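Amidohydrolase family protein (Acinetobacter baumannii, PDB 4I6K) probably hydrolyses 2-pyrone-4,6-dicarboxylic acid, opening its lactone ring, as a member of the amidohydrolase family. Local coordinates at residues P132-P137 / V163-Q168; K141-V146 / W151-H156; S173-I178 / T286-F291. One frame throughout, in Å; residues are numbered along the deposited sequence.

Interaction 1: residues P132-P137 / V163-Q168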
loop_
_atom_site.group_PDB
_atom_site.type_symbol
_atom_site.label_atom_id
_atom_site.label_comp_id
_atom_site.label_asym_id
_atom_site.label_seq_id
_atom_site.Cartn_x
_atom_site.Cartn_y
_atom_site.Cartn_z
ATOM N N PRO A 132 13.624 7.220 -9.014
ATOM C CA PRO A 132 13.672 7.375 -10.466
ATOM C C PRO A 132 13.270 8.781 -10.884
ATOM O O PRO A 132 12.616 9.494 -10.127
ATOM C CB PRO A 132 12.625 6.369 -10.965
ATOM C CG PRO A 132 11.628 6.287 -9.862
ATOM C CD PRO A 132 12.434 6.467 -8.570
ATOM N N ALA A 133 13.658 9.178 -12.087
ATOM C CA ALA A 133 13.217 10.453 -12.620
ATOM C C ALA A 133 11.911 10.230 -13.361
ATOM O O ALA A 133 11.854 9.476 -14.326
ATOM C CB ALA A 133 14.265 11.046 -13.532
ATOM N N LEU A 134 10.855 10.884 -12.898
ATOM C CA LEU A 134 9.527 10.649 -13.451
ATOM C C LEU A 134 9.168 11.580 -14.612
ATOM O O LEU A 134 8.176 11.350 -15.322
ATOM C CB LEU A 134 8.490 10.752 -12.340
ATOM C CG LEU A 134 8.567 9.627 -11.317
ATOM C CD1 LEU A 134 7.419 9.733 -10.328
ATOM C CD2 LEU A 134 8.560 8.285 -12.015
ATOM N N ASN A 135 9.972 12.624 -14.802
ATOM C CA ASN A 135 9.705 13.626 -15.828
ATOM C C ASN A 135 10.073 13.122 -17.222
ATOM O O ASN A 135 9.472 13.528 -18.213
ATOM C CB ASN A 135 10.490 14.890 -15.526
ATOM C CG ASN A 135 11.971 14.617 -15.406
ATOM O OD1 ASN A 135 12.389 13.706 -14.683
ATOM N ND2 ASN A 135 12.776 15.383 -16.135
ATOM N N THR A 136 11.056 12.233 -17.297
ATOM C CA THR A 136 11.521 11.727 -18.585
ATOM C C THR A 136 10.362 11.238 -19.452
ATOM O O THR A 136 9.347 10.774 -18.933
ATOM C CB THR A 136 12.544 10.594 -18.397
ATOM O OG1 THR A 136 11.859 9.359 -18.160
ATOM C CG2 THR A 136 13.437 10.900 -17.215
ATOM N N PRO A 137 10.508 11.341 -20.784
ATOM C CA PRO A 137 9.410 11.005 -21.696
ATOM C C PRO A 137 8.849 9.591 -21.502
ATOM O O PRO A 137 7.634 9.405 -21.518
ATOM C CB PRO A 137 10.052 11.154 -23.078
ATOM C CG PRO A 137 11.090 12.181 -22.879
ATOM C CD PRO A 137 11.654 11.923 -21.502
ATOM N N VAL A 163 8.676 13.502 -0.930
ATOM C CA VAL A 163 8.698 14.947 -1.169
ATOM C C VAL A 163 9.071 15.258 -2.628
ATOM O O VAL A 163 8.722 16.313 -3.178
ATOM C CB VAL A 163 9.686 15.646 -0.230
ATOM C CG1 VAL A 163 9.896 17.085 -0.669
ATOM C CG2 VAL A 163 9.203 15.571 1.220
ATOM N N GLN A 164 9.767 14.304 -3.237
ATOM C CA GLN A 164 10.265 14.393 -4.602
ATOM C C GLN A 164 9.237 13.932 -5.616
ATOM O O GLN A 164 9.130 14.475 -6.718
ATOM C CB GLN A 164 11.430 13.428 -4.725
ATOM C CG GLN A 164 12.429 13.818 -5.723
ATOM C CD GLN A 164 13.420 14.748 -5.124
ATOM O OE1 GLN A 164 13.061 15.820 -4.625
ATOM N NE2 GLN A 164 14.685 14.349 -5.147
ATOM N N LEU A 165 8.501 12.891 -5.241
ATOM C CA LEU A 165 7.596 12.201 -6.153
ATOM C C LEU A 165 6.252 12.888 -6.332
ATOM O O LEU A 165 5.749 13.004 -7.450
ATOM C CB LEU A 165 7.374 10.770 -5.666
ATOM C CG LEU A 165 8.618 9.884 -5.732
ATOM C CD1 LEU A 165 8.490 8.711 -4.782
ATOM C CD2 LEU A 165 8.828 9.423 -7.164
ATOM N N LEU A 166 5.667 13.328 -5.228
ATOM C CA LEU A 166 4.331 13.898 -5.274
ATOM C C LEU A 166 4.232 15.033 -6.295
ATOM O O LEU A 166 3.273 15.090 -7.074
ATOM C CB LEU A 166 3.885 14.368 -3.881
ATOM C CG LEU A 166 3.513 13.285 -2.848
ATOM C CD1 LEU A 166 2.465 13.783 -1.848
ATOM C CD2 LEU A 166 3.005 12.037 -3.532
ATOM N N PRO A 167 5.212 15.951 -6.289
ATOM C CA PRO A 167 5.162 17.070 -7.229
ATOM C C PRO A 167 5.053 16.614 -8.679
ATOM O O PRO A 167 4.320 17.214 -9.447
ATOM C CB PRO A 167 6.491 17.790 -6.984
ATOM C CG PRO A 167 6.748 17.570 -5.555
ATOM C CD PRO A 167 6.278 16.137 -5.288
ATOM N N GLN A 168 5.772 15.561 -9.048
ATOM C CA GLN A 168 5.681 15.011 -10.407
ATOM C C GLN A 168 4.342 14.326 -10.682
ATOM O O GLN A 168 3.761 14.442 -11.782
ATOM C CB GLN A 168 6.840 14.042 -10.651
ATOM C CG GLN A 168 8.075 14.766 -11.145
ATOM C CD GLN A 168 9.360 14.198 -10.591
ATOM O OE1 GLN A 168 10.402 14.853 -10.638
ATOM N NE2 GLN A 168 9.300 12.980 -10.058
#
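Leu-134, on the loop that leads into helix 137-148, lays its side chain across two residues one turn apart on helix 159-169, Leu-165 and Gln-168. Against both it runs at a slant, neither parallel nor square, and each partner receives a different part of it. The root of the leucine takes the glutamine: CB of Leu-134 lies 3.3 Å from NE2 of Gln-168, well off the amide plane, so the nitrogen meets aliphatic carbon here and makes no hydrogen bond across the contact. CG of Leu-134 follows at 3.7 Å from the same NE2. The glutamine reaches this place through a bend at chi2 (143°), and the start of its chain also packs, with CB of Gln-168 4.0 Å from CB of Leu-134. The far end of the loop leucine belongs to Leu-165. CD1 of Leu-134 meets CD2 of Leu-165 at 3.5 Å, tighter than carbons usually pack. Both leucines set CG opposite the carbonyl carbon, with chi1 at -68° in Leu-134 and -67° in Leu-165, and in Leu-165 this swings the branch toward the loop although its CB starts off to one side. Leu-134 and Leu-165 are buried; Gln-168 is partly exposed, its amide crossing Leu-134 at a slant. The loop ends at Thr-136, the N-cap residue of helix 137-148, and Trp-139 in the first turn of that helix covers Leu-134 and Pro-132. Leu-126 and Leu-131, earlier in the same loop, touch Leu-165, while Val-163 and Leu-166 of helix 159-169 pack on helix 193-201. The contact thus joins the segment between strand 119-125 and helix 137-148 to the next helix round the barrel.

Interaction 2: residues K141-V146 / W151-H156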
loop_
_atom_site.group_PDB
_atom_site.type_symbol
_atom_site.label_atom_id
_atom_site.label_comp_id
_atom_site.label_asym_id
_atom_site.label_seq_id
_atom_site.Cartn_x
_atom_site.Cartn_y
_atom_site.Cartn_z
ATOM N N LYS A 141 5.047 8.615 -20.460
ATOM C CA LYS A 141 4.200 7.786 -21.308
ATOM C C LYS A 141 3.533 6.656 -20.527
ATOM O O LYS A 141 2.322 6.437 -20.630
ATOM C CB LYS A 141 4.970 7.222 -22.497
ATOM C CG LYS A 141 4.021 6.765 -23.587
ATOM C CD LYS A 141 2.813 7.710 -23.594
ATOM C CE LYS A 141 1.496 6.961 -23.729
ATOM N NZ LYS A 141 0.412 7.612 -22.933
ATOM N N PHE A 142 4.339 5.923 -19.771
ATOM C CA PHE A 142 3.822 4.919 -18.854
ATOM C C PHE A 142 2.696 5.528 -18.037
ATOM O O PHE A 142 1.589 4.998 -17.983
ATOM C CB PHE A 142 4.935 4.467 -17.911
ATOM C CG PHE A 142 4.493 3.454 -16.902
ATOM C CD1 PHE A 142 4.543 3.736 -15.557
ATOM C CD2 PHE A 142 4.020 2.225 -17.308
ATOM C CE1 PHE A 142 4.142 2.805 -14.637
ATOM C CE2 PHE A 142 3.616 1.301 -16.394
ATOM C CZ PHE A 142 3.675 1.586 -15.059
ATOM N N LEU A 143 2.992 6.665 -17.413
ATOM C CA LEU A 143 2.068 7.288 -16.476
ATOM C C LEU A 143 0.789 7.751 -17.127
ATOM O O LEU A 143 -0.269 7.614 -16.542
ATOM C CB LEU A 143 2.736 8.447 -15.755
ATOM C CG LEU A 143 3.788 7.986 -14.758
ATOM C CD1 LEU A 143 4.580 9.169 -14.268
ATOM C CD2 LEU A 143 3.138 7.228 -13.590
ATOM N N ARG A 144 0.879 8.309 -18.332
ATOM C CA ARG A 144 -0.335 8.671 -19.061
ATOM C C ARG A 144 -1.186 7.432 -19.322
ATOM O O ARG A 144 -2.416 7.481 -19.298
ATOM C CB ARG A 144 0.013 9.384 -20.363
ATOM C CG ARG A 144 0.505 10.803 -20.145
ATOM C CD ARG A 144 -0.500 11.587 -19.333
ATOM N NE ARG A 144 0.063 12.810 -18.759
ATOM C CZ ARG A 144 -0.642 13.684 -18.042
ATOM N NH1 ARG A 144 -0.062 14.778 -17.540
ATOM N NH2 ARG A 144 -1.938 13.461 -17.832
ATOM N N ASN A 145 -0.519 6.305 -19.550
ATOM C CA ASN A 145 -1.231 5.046 -19.734
ATOM C C ASN A 145 -1.992 4.586 -18.491
ATOM O O ASN A 145 -3.170 4.236 -18.577
ATOM C CB ASN A 145 -0.272 3.960 -20.195
ATOM C CG ASN A 145 0.075 4.084 -21.654
ATOM O OD1 ASN A 145 -0.770 4.445 -22.478
ATOM N ND2 ASN A 145 1.318 3.779 -21.989
ATOM N N VAL A 146 -1.305 4.586 -17.345
ATOM C CA VAL A 146 -1.928 4.295 -16.056
ATOM C C VAL A 146 -3.130 5.218 -15.810
ATOM O O VAL A 146 -4.193 4.783 -15.369
ATOM C CB VAL A 146 -0.913 4.442 -14.864
ATOM C CG1 VAL A 146 -1.578 4.103 -13.512
ATOM C CG2 VAL A 146 0.291 3.558 -15.061
ATOM N N TRP A 151 -6.246 3.370 -13.191
ATOM C CA TRP A 151 -5.454 2.702 -12.189
ATOM C C TRP A 151 -4.966 3.709 -11.181
ATOM O O TRP A 151 -4.850 4.889 -11.485
ATOM C CB TRP A 151 -4.252 2.071 -12.868
ATOM C CG TRP A 151 -4.518 0.700 -13.293
ATOM C CD1 TRP A 151 -5.721 0.058 -13.272
ATOM C CD2 TRP A 151 -3.571 -0.224 -13.832
ATOM N NE1 TRP A 151 -5.576 -1.220 -13.753
ATOM C CE2 TRP A 151 -4.266 -1.417 -14.109
ATOM C CE3 TRP A 151 -2.197 -0.160 -14.100
ATOM C CZ2 TRP A 151 -3.633 -2.547 -14.642
ATOM C CZ3 TRP A 151 -1.565 -1.282 -14.626
ATOM C CH2 TRP A 151 -2.285 -2.457 -14.898
ATOM N N GLN A 152 -4.660 3.240 -9.979
ATOM C CA GLN A 152 -4.006 4.083 -8.990
ATOM C C GLN A 152 -2.471 3.899 -9.072
ATOM O O GLN A 152 -1.965 2.911 -9.643
ATOM C CB GLN A 152 -4.500 3.696 -7.603
ATOM C CG GLN A 152 -4.030 2.301 -7.175
ATOM C CD GLN A 152 -4.444 1.975 -5.761
ATOM O OE1 GLN A 152 -5.626 1.808 -5.482
ATOM N NE2 GLN A 152 -3.473 1.907 -4.852
ATOM N N VAL A 153 -1.735 4.858 -8.515
ATOM C CA VAL A 153 -0.299 4.699 -8.285
ATOM C C VAL A 153 0.006 4.660 -6.778
ATOM O O VAL A 153 -0.224 5.639 -6.063
ATOM C CB VAL A 153 0.529 5.814 -8.964
ATOM C CG1 VAL A 153 1.992 5.719 -8.563
ATOM C CG2 VAL A 153 0.384 5.745 -10.477
ATOM N N GLU A 154 0.520 3.519 -6.317
ATOM C CA GLU A 154 0.839 3.284 -4.905
ATOM C C GLU A 154 2.325 3.512 -4.641
ATOM O O GLU A 154 3.181 3.046 -5.402
ATOM C CB GLU A 154 0.442 1.853 -4.511
ATOM C CG GLU A 154 0.607 1.509 -3.025
ATOM C CD GLU A 154 0.259 0.046 -2.710
ATOM O OE1 GLU A 154 0.040 -0.752 -3.653
ATOM O OE2 GLU A 154 0.201 -0.307 -1.513
ATOM N N LEU A 155 2.637 4.234 -3.565
ATOM C CA LEU A 155 4.034 4.497 -3.209
ATOM C C LEU A 155 4.411 3.866 -1.879
ATOM O O LEU A 155 3.688 3.977 -0.887
ATOM C CB LEU A 155 4.322 6.004 -3.129
ATOM C CG LEU A 155 3.779 6.869 -4.269
ATOM C CD1 LEU A 155 4.155 8.344 -4.082
ATOM C CD2 LEU A 155 4.258 6.334 -5.606
ATOM N N HIS A 156 5.552 3.197 -1.869
ATOM C CA HIS A 156 6.180 2.837 -0.627
ATOM C C HIS A 156 7.574 3.425 -0.688
ATOM O O HIS A 156 8.386 3.015 -1.510
ATOM C CB HIS A 156 6.231 1.330 -0.453
ATOM C CG HIS A 156 6.741 0.912 0.888
ATOM N ND1 HIS A 156 7.753 -0.014 1.049
ATOM C CD2 HIS A 156 6.403 1.323 2.133
ATOM C CE1 HIS A 156 7.997 -0.170 2.337
ATOM N NE2 HIS A 156 7.191 0.628 3.017
#
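Val-146 packs against Trp-151 and Val-153 through one of its two methyl groups, while the other turns back along its own helix. From CB the chain forks. The CG1 branch, anti to the backbone N (chi1 -179°), projects toward the start of the strand and comes 3.4 Å from CB of Trp-151, the two side chains crossing at about a right angle. The same methyl lies at the edge of the indole, near its plane, and reaches CG2 of Val-153 at 4.0 Å and the backbone O of Gln-152 at 4.1 Å. The CG2 branch of Val-146 instead sits 3.9 Å above one face of the Phe-142 ring, offset toward its rim. These residues belong to the beta-alpha-beta unit of strand 119-125, helix 137-148 and strand 152-156, part of the (beta/alpha)8 barrel expected of an amidohydrolase; the local helix and strand axes approach to 9.8 Å at 120°. The short return from helix to strand is tied at the backbone as well, where N of Trp-151 gives a weak hydrogen bond to O of Val-146, 3.3 Å long. Farther from the turn, CD2 of Leu-143 touches CG2 of Val-153 more loosely, at 4.4 Å. Beyond CB the indole of Trp-151 leads away from helix 137-148, onto Leu-114 and Lys-115 of helix 108-115 and Ile-119 and Val-122 of strand 119-125. Backbone hydrogen bonds seat the strand in the sheet, Gln-152 pairing with Val-120 and Val-122, and Val-153 with Asp-175 and Val-177.

Interaction 3: residues S173-I178 / T286-F291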
loop_
_atom_site.group_PDB
_atom_site.type_symbol
_atom_site.label_atom_id
_atom_site.label_comp_id
_atom_site.label_asym_id
_atom_site.label_seq_id
_atom_site.Cartn_x
_atom_site.Cartn_y
_atom_site.Cartn_z
ATOM N N SER A 173 -4.213 12.587 -13.370
ATOM C CA SER A 173 -5.519 12.504 -12.744
ATOM C C SER A 173 -5.739 11.314 -11.841
ATOM O O SER A 173 -6.794 11.183 -11.267
ATOM C CB SER A 173 -6.595 12.489 -13.800
ATOM O OG SER A 173 -6.489 13.631 -14.597
ATOM N N PHE A 174 -4.772 10.426 -11.749
ATOM C CA PHE A 174 -4.961 9.226 -10.921
ATOM C C PHE A 174 -4.848 9.452 -9.420
ATOM O O PHE A 174 -4.243 10.420 -8.950
ATOM C CB PHE A 174 -4.042 8.061 -11.344
ATOM C CG PHE A 174 -2.582 8.452 -11.563
ATOM C CD1 PHE A 174 -1.829 9.023 -10.541
ATOM C CD2 PHE A 174 -1.960 8.208 -12.790
ATOM C CE1 PHE A 174 -0.491 9.371 -10.747
ATOM C CE2 PHE A 174 -0.615 8.548 -12.999
ATOM C CZ PHE A 174 0.113 9.128 -11.983
ATOM N N ASP A 175 -5.442 8.532 -8.674
ATOM C CA ASP A 175 -5.267 8.470 -7.234
ATOM C C ASP A 175 -3.825 8.112 -6.912
ATOM O O ASP A 175 -3.238 7.245 -7.556
ATOM C CB ASP A 175 -6.192 7.399 -6.669
ATOM C CG ASP A 175 -7.651 7.729 -6.895
ATOM O OD1 ASP A 175 -8.382 6.886 -7.460
ATOM O OD2 ASP A 175 -8.059 8.851 -6.519
ATOM N N VAL A 176 -3.247 8.788 -5.929
ATOM C CA VAL A 176 -1.929 8.394 -5.438
ATOM C C VAL A 176 -2.057 7.885 -4.004
ATOM O O VAL A 176 -2.614 8.547 -3.127
ATOM C CB VAL A 176 -0.897 9.533 -5.495
ATOM C CG1 VAL A 176 0.505 8.993 -5.211
ATOM C CG2 VAL A 176 -0.923 10.242 -6.852
ATOM N N VAL A 177 -1.551 6.688 -3.772
ATOM C CA VAL A 177 -1.774 6.014 -2.506
ATOM C C VAL A 177 -0.448 5.865 -1.794
ATOM O O VAL A 177 0.523 5.406 -2.384
ATOM C CB VAL A 177 -2.416 4.637 -2.752
ATOM C CG1 VAL A 177 -2.731 3.955 -1.446
ATOM C CG2 VAL A 177 -3.687 4.810 -3.605
ATOM N N ILE A 178 -0.386 6.286 -0.538
ATOM C CA ILE A 178 0.887 6.235 0.171
ATOM C C ILE A 178 0.891 5.166 1.255
ATOM O O ILE A 178 0.053 5.192 2.145
ATOM C CB ILE A 178 1.303 7.614 0.753
ATOM C CG1 ILE A 178 1.411 8.670 -0.362
ATOM C CG2 ILE A 178 2.628 7.503 1.510
ATOM C CD1 ILE A 178 0.221 9.609 -0.412
ATOM N N THR A 286 -13.899 1.137 -0.233
ATOM C CA THR A 286 -14.893 0.834 -1.236
ATOM C C THR A 286 -14.801 1.832 -2.387
ATOM O O THR A 286 -14.768 1.429 -3.554
ATOM C CB THR A 286 -16.303 0.860 -0.658
ATOM O OG1 THR A 286 -16.425 -0.193 0.300
ATOM C CG2 THR A 286 -17.339 0.665 -1.784
ATOM N N GLU A 287 -14.744 3.124 -2.055
ATOM C CA GLU A 287 -14.675 4.189 -3.053
ATOM C C GLU A 287 -13.383 4.124 -3.866
ATOM O O GLU A 287 -13.394 4.227 -5.087
ATOM C CB GLU A 287 -14.791 5.560 -2.373
ATOM C CG GLU A 287 -16.123 5.793 -1.670
ATOM C CD GLU A 287 -16.233 7.180 -1.047
ATOM O OE1 GLU A 287 -17.367 7.701 -0.931
ATOM O OE2 GLU A 287 -15.185 7.751 -0.682
ATOM N N LEU A 288 -12.263 3.961 -3.176
ATOM C CA LEU A 288 -10.967 3.912 -3.842
ATOM C C LEU A 288 -10.842 2.711 -4.778
ATOM O O LEU A 288 -10.520 2.861 -5.955
ATOM C CB LEU A 288 -9.825 3.919 -2.818
ATOM C CG LEU A 288 -8.391 3.693 -3.341
ATOM C CD1 LEU A 288 -7.908 4.844 -4.196
ATOM C CD2 LEU A 288 -7.435 3.453 -2.182
ATOM N N PHE A 289 -11.076 1.515 -4.257
ATOM C CA PHE A 289 -10.875 0.314 -5.058
ATOM C C PHE A 289 -12.136 -0.086 -5.806
ATOM O O PHE A 289 -12.133 -1.041 -6.571
ATOM C CB PHE A 289 -10.383 -0.846 -4.187
ATOM C CG PHE A 289 -9.065 -0.580 -3.523
ATOM C CD1 PHE A 289 -9.016 -0.126 -2.212
ATOM C CD2 PHE A 289 -7.875 -0.781 -4.209
ATOM C CE1 PHE A 289 -7.801 0.129 -1.591
ATOM C CE2 PHE A 289 -6.649 -0.529 -3.599
ATOM C CZ PHE A 289 -6.613 -0.071 -2.281
ATOM N N GLY A 290 -13.218 0.645 -5.579
ATOM C CA GLY A 290 -14.465 0.349 -6.260
ATOM C C GLY A 290 -14.842 -1.109 -6.105
ATOM O O GLY A 290 -15.142 -1.784 -7.091
ATOM N N PHE A 291 -14.815 -1.598 -4.866
ATOM C CA PHE A 291 -15.252 -2.965 -4.566
ATOM C C PHE A 291 -16.769 -3.067 -4.634
ATOM O O PHE A 291 -17.460 -2.058 -4.541
ATOM C CB PHE A 291 -14.775 -3.402 -3.182
ATOM C CG PHE A 291 -13.411 -4.043 -3.174
ATOM C CD1 PHE A 291 -13.206 -5.282 -3.776
ATOM C CD2 PHE A 291 -12.339 -3.424 -2.540
ATOM C CE1 PHE A 291 -11.961 -5.884 -3.762
ATOM C CE2 PHE A 291 -11.089 -4.022 -2.520
ATOM C CZ PHE A 291 -10.900 -5.257 -3.130
#
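Leu-288, near the end of helix 274-289, contributes the largest share of this small interface, and its two methyl groups meet two different residues of the 173-178 segment. With chi1 at 172° the side chain extends away from its own backbone N, which carries the fork off the helix toward the strand. CD1 of Leu-288 lies alongside Asp-175, 3.9 Å from both CB and OD1 of that residue, the leucine and the aspartate running past each other in opposite directions. The methyl sits over one face of the carboxylate, in van der Waals contact only; the polar tie of Asp-175 is made elsewhere, through OD2, which is hydrogen-bonded to NE1 of Trp-208. Trp-208 also touches Leu-288, so the indole that holds the carboxylate is itself part of the leucine's surroundings. The other methyl, CD2 of Leu-288, faces Val-177, whose CG2 is 4.2 Å away. Val-177 is buried and turns its CB toward the helix, whereas Val-176 between it and Asp-175 points its CB away. On the helix side CG of Leu-288 rests 4.0 Å above one face of the Phe-289 ring, offset toward the rim, just before the chain leaves helical geometry at Gly-290. Strand 176-178 lies between strands 152-156 and 207-210 in the parallel sheet. Val-177 touches Gln-152 and Lys-210 on those neighbours, and Phe-289 bridges Gln-152 and Thr-30 of strand 28-32. The last turn of helix 274-289 therefore packs against the N-terminal ends of the barrel strands.

In the fold
Along the chain, the loop at 132-137 comes first, and interaction 1 closes it onto helix 159-169. Nested inside that closure, interaction 2 links helix 137-148 with strand 152-156 across a short turn. Interaction 3 opens only after interaction 1 has closed, and spans 107 residues to bring the C-terminal helix back to strand 176-178. The sheet joins interactions 2 and 3: strands 152-156 and 176-178 are neighbours, with probable backbone hydrogen bonds between Val-177 and both Val-153 and Leu-155. Leu-166 on helix 159-169 connects interaction 1 to both, packing on Leu-155 and Val-176. They tie the 132-137 loop to helix 159-169, helix 137-148 to strand 152-156, and helix 274-289 to strand 176-178.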